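Local coordinates for porin (Pseudomonas aeruginosa, PDB 3T24), which forms a beta-barrel channel in the bacterial outer membrane and probably passes carboxylate-bearing substrates, as its family does, at residues F298-D303 against E353-I358. Residues are numbered along the deposited sequence; the frame is centred on the assembly and turned at random.
Sequences FIQIGD and ERDMDI
Glu353 meets the turn Ile299-Gly302 head on, showing how an acidic side chain on a barrel strand can hold a loop by its successive backbone N-H groups. Its carboxylate spans two consecutive amides: Ile301 N donates to OE2 of Glu353 (2.8 Å), somewhat out of the carboxylate plane, while Gly302 N donates to OE1 of Glu353 at the same distance, on the syn lone pair. With CG anti to the backbone N (chi1 179°) and an extended chain, the group reaches out to the loop, leaning along the strand toward Asp355. Isoleucines cover both faces of it: Ile299 CD1 lies squarely over Glu353 CD, a tight 3.2 Å, and Ile301 CB approaches from the opposite face, 3.5 Å from Glu353 OE1.

The preceding amide, Gln300 N, goes to Asp355, two residues along on the same side of the strand: its OD2 accepts that N-H at 3.0 Å, again on the syn side, and also the salt bridge from Arg333. Only 2.6 Å separates Glu353 OE2 from Asp355 OD1, so one of the two acids probably carries a proton. Farther along, a water donates both to Gln300 OE1 and to Asp357 OD1, bridging groups whose planes are 56° apart.

Backbone pairing places strand 348-361 between strands 328-341 and 371-381, whereas the turn belongs to the long connection from strand 270-280 to strand 310-319. Such a loop folded against the wall is consistent with one that narrows the channel. Gln300 reaches across strand 371-381 to Glu389 on strand 386-399.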
loop_
_atom_site.group_PDB
_atom_site.type_symbol
_atom_site.label_atom_id
_atom_site.label_comp_id
_atom_site.label_asym_id
_atom_site.label_seq_id
_atom_site.Cartn_x
_atom_site.Cartn_y
_atom_site.Cartn_z
ATOM N N PHE A 298 -5.599 -0.099 -8.403
ATOM C CA PHE A 298 -4.226 -0.489 -8.231
ATOM C C PHE A 298 -4.246 -1.938 -7.786
ATOM O O PHE A 298 -4.810 -2.254 -6.743
ATOM C CB PHE A 298 -3.579 0.391 -7.159
ATOM C CG PHE A 298 -2.307 -0.172 -6.602
ATOM C CD1 PHE A 298 -1.171 -0.248 -7.388
ATOM C CD2 PHE A 298 -2.250 -0.631 -5.288
ATOM C CE1 PHE A 298 0.019 -0.765 -6.876
ATOM C CE2 PHE A 298 -1.068 -1.136 -4.763
ATOM C CZ PHE A 298 0.081 -1.208 -5.576
ATOM N N ILE A 299 -3.627 -2.815 -8.572
ATOM C CA ILE A 299 -3.622 -4.251 -8.272
ATOM C C ILE A 299 -2.221 -4.849 -8.402
ATOM O O ILE A 299 -1.234 -4.162 -8.147
ATOM C CB ILE A 299 -4.665 -5.029 -9.122
ATOM C CG1 ILE A 299 -4.429 -4.832 -10.634
ATOM C CG2 ILE A 299 -6.062 -4.583 -8.721
ATOM C CD1 ILE A 299 -5.346 -5.693 -11.535
ATOM N N GLN A 300 -2.111 -6.114 -8.802
ATOM C CA GLN A 300 -0.814 -6.763 -8.649
ATOM C C GLN A 300 0.249 -6.167 -9.544
ATOM O O GLN A 300 1.351 -5.876 -9.090
ATOM C CB GLN A 300 -0.882 -8.285 -8.818
ATOM C CG GLN A 300 0.455 -8.983 -8.524
ATOM C CD GLN A 300 0.338 -10.515 -8.510
ATOM O OE1 GLN A 300 -0.727 -11.077 -8.201
ATOM N NE2 GLN A 300 1.432 -11.196 -8.858
ATOM N N ILE A 301 -0.064 -5.973 -10.821
ATOM C CA ILE A 301 0.978 -5.491 -11.724
ATOM C C ILE A 301 0.795 -4.031 -12.080
ATOM O O ILE A 301 1.737 -3.251 -11.957
ATOM C CB ILE A 301 1.075 -6.319 -12.996
ATOM C CG1 ILE A 301 1.425 -7.782 -12.674
ATOM C CG2 ILE A 301 2.120 -5.720 -13.900
ATOM C CD1 ILE A 301 1.402 -8.720 -13.922
ATOM N N GLY A 302 -0.420 -3.664 -12.487
ATOM C CA GLY A 302 -0.704 -2.317 -12.945
ATOM C C GLY A 302 -1.459 -1.447 -11.952
ATOM O O GLY A 302 -2.262 -1.933 -11.152
ATOM N N ASP A 303 -1.193 -0.148 -11.986
ATOM C CA ASP A 303 -1.975 0.778 -11.176
ATOM C C ASP A 303 -3.062 1.522 -11.978
ATOM O O ASP A 303 -3.863 2.270 -11.420
ATOM C CB ASP A 303 -1.065 1.743 -10.421
ATOM C CG ASP A 303 -0.245 2.603 -11.327
ATOM O OD1 ASP A 303 -0.477 2.613 -12.557
ATOM O OD2 ASP A 303 0.640 3.299 -10.793
ATOM N N GLU A 353 -5.656 -6.536 -16.914
ATOM C CA GLU A 353 -5.001 -7.446 -15.998
ATOM C C GLU A 353 -6.009 -8.367 -15.323
ATOM O O GLU A 353 -7.141 -7.970 -15.036
ATOM C CB GLU A 353 -4.195 -6.661 -14.958
ATOM C CG GLU A 353 -3.491 -7.520 -13.924
ATOM C CD GLU A 353 -2.621 -6.713 -12.957
ATOM O OE1 GLU A 353 -2.295 -5.532 -13.250
ATOM O OE2 GLU A 353 -2.262 -7.278 -11.903
ATOM N N ARG A 354 -5.588 -9.605 -15.090
ATOM C CA ARG A 354 -6.356 -10.525 -14.271
ATOM C C ARG A 354 -5.456 -11.027 -13.149
ATOM O O ARG A 354 -4.317 -11.411 -13.411
ATOM C CB ARG A 354 -6.862 -11.713 -15.097
ATOM C CG ARG A 354 -7.643 -12.741 -14.275
ATOM C CD ARG A 354 -8.034 -13.949 -15.117
ATOM N NE ARG A 354 -8.622 -13.561 -16.402
ATOM C CZ ARG A 354 -9.924 -13.379 -16.610
ATOM N NH1 ARG A 354 -10.788 -13.556 -15.614
ATOM N NH2 ARG A 354 -10.361 -13.022 -17.815
ATOM N N ASP A 355 -5.974 -11.031 -11.920
ATOM C CA ASP A 355 -5.243 -11.554 -10.756
ATOM C C ASP A 355 -5.978 -12.710 -10.103
ATOM O O ASP A 355 -7.213 -12.735 -10.058
ATOM C CB ASP A 355 -5.025 -10.480 -9.677
ATOM C CG ASP A 355 -4.187 -9.337 -10.155
ATOM O OD1 ASP A 355 -3.617 -9.443 -11.272
ATOM O OD2 ASP A 355 -4.096 -8.331 -9.412
ATOM N N MET A 356 -5.206 -13.641 -9.557
ATOM C CA MET A 356 -5.754 -14.754 -8.801
ATOM C C MET A 356 -4.903 -14.969 -7.519
ATOM O O MET A 356 -3.707 -15.231 -7.597
ATOM C CB MET A 356 -5.791 -15.996 -9.699
ATOM C CG MET A 356 -6.658 -17.140 -9.200
ATOM S SD MET A 356 -5.751 -18.417 -8.295
ATOM C CE MET A 356 -4.840 -19.215 -9.616
ATOM N N ASP A 357 -5.516 -14.817 -6.348
ATOM C CA ASP A 357 -4.822 -15.038 -5.076
ATOM C C ASP A 357 -5.376 -16.216 -4.312
ATOM O O ASP A 357 -6.581 -16.342 -4.138
ATOM C CB ASP A 357 -4.895 -13.797 -4.188
ATOM C CG ASP A 357 -4.102 -12.634 -4.755
ATOM O OD1 ASP A 357 -3.687 -12.717 -5.930
ATOM O OD2 ASP A 357 -3.892 -11.640 -4.026
ATOM N N ILE A 358 -4.483 -17.082 -3.856
ATOM C CA ILE A 358 -4.862 -18.161 -2.960
ATOM C C ILE A 358 -4.005 -18.099 -1.710
ATOM O O ILE A 358 -2.784 -18.071 -1.792
ATOM C CB ILE A 358 -4.737 -19.539 -3.632
ATOM C CG1 ILE A 358 -5.599 -19.576 -4.897
ATOM C CG2 ILE A 358 -5.171 -20.626 -2.676
ATOM C CD1 ILE A 358 -5.716 -20.958 -5.558
HETATM O O HOH W 1 -2.943 -10.317 -6.726
#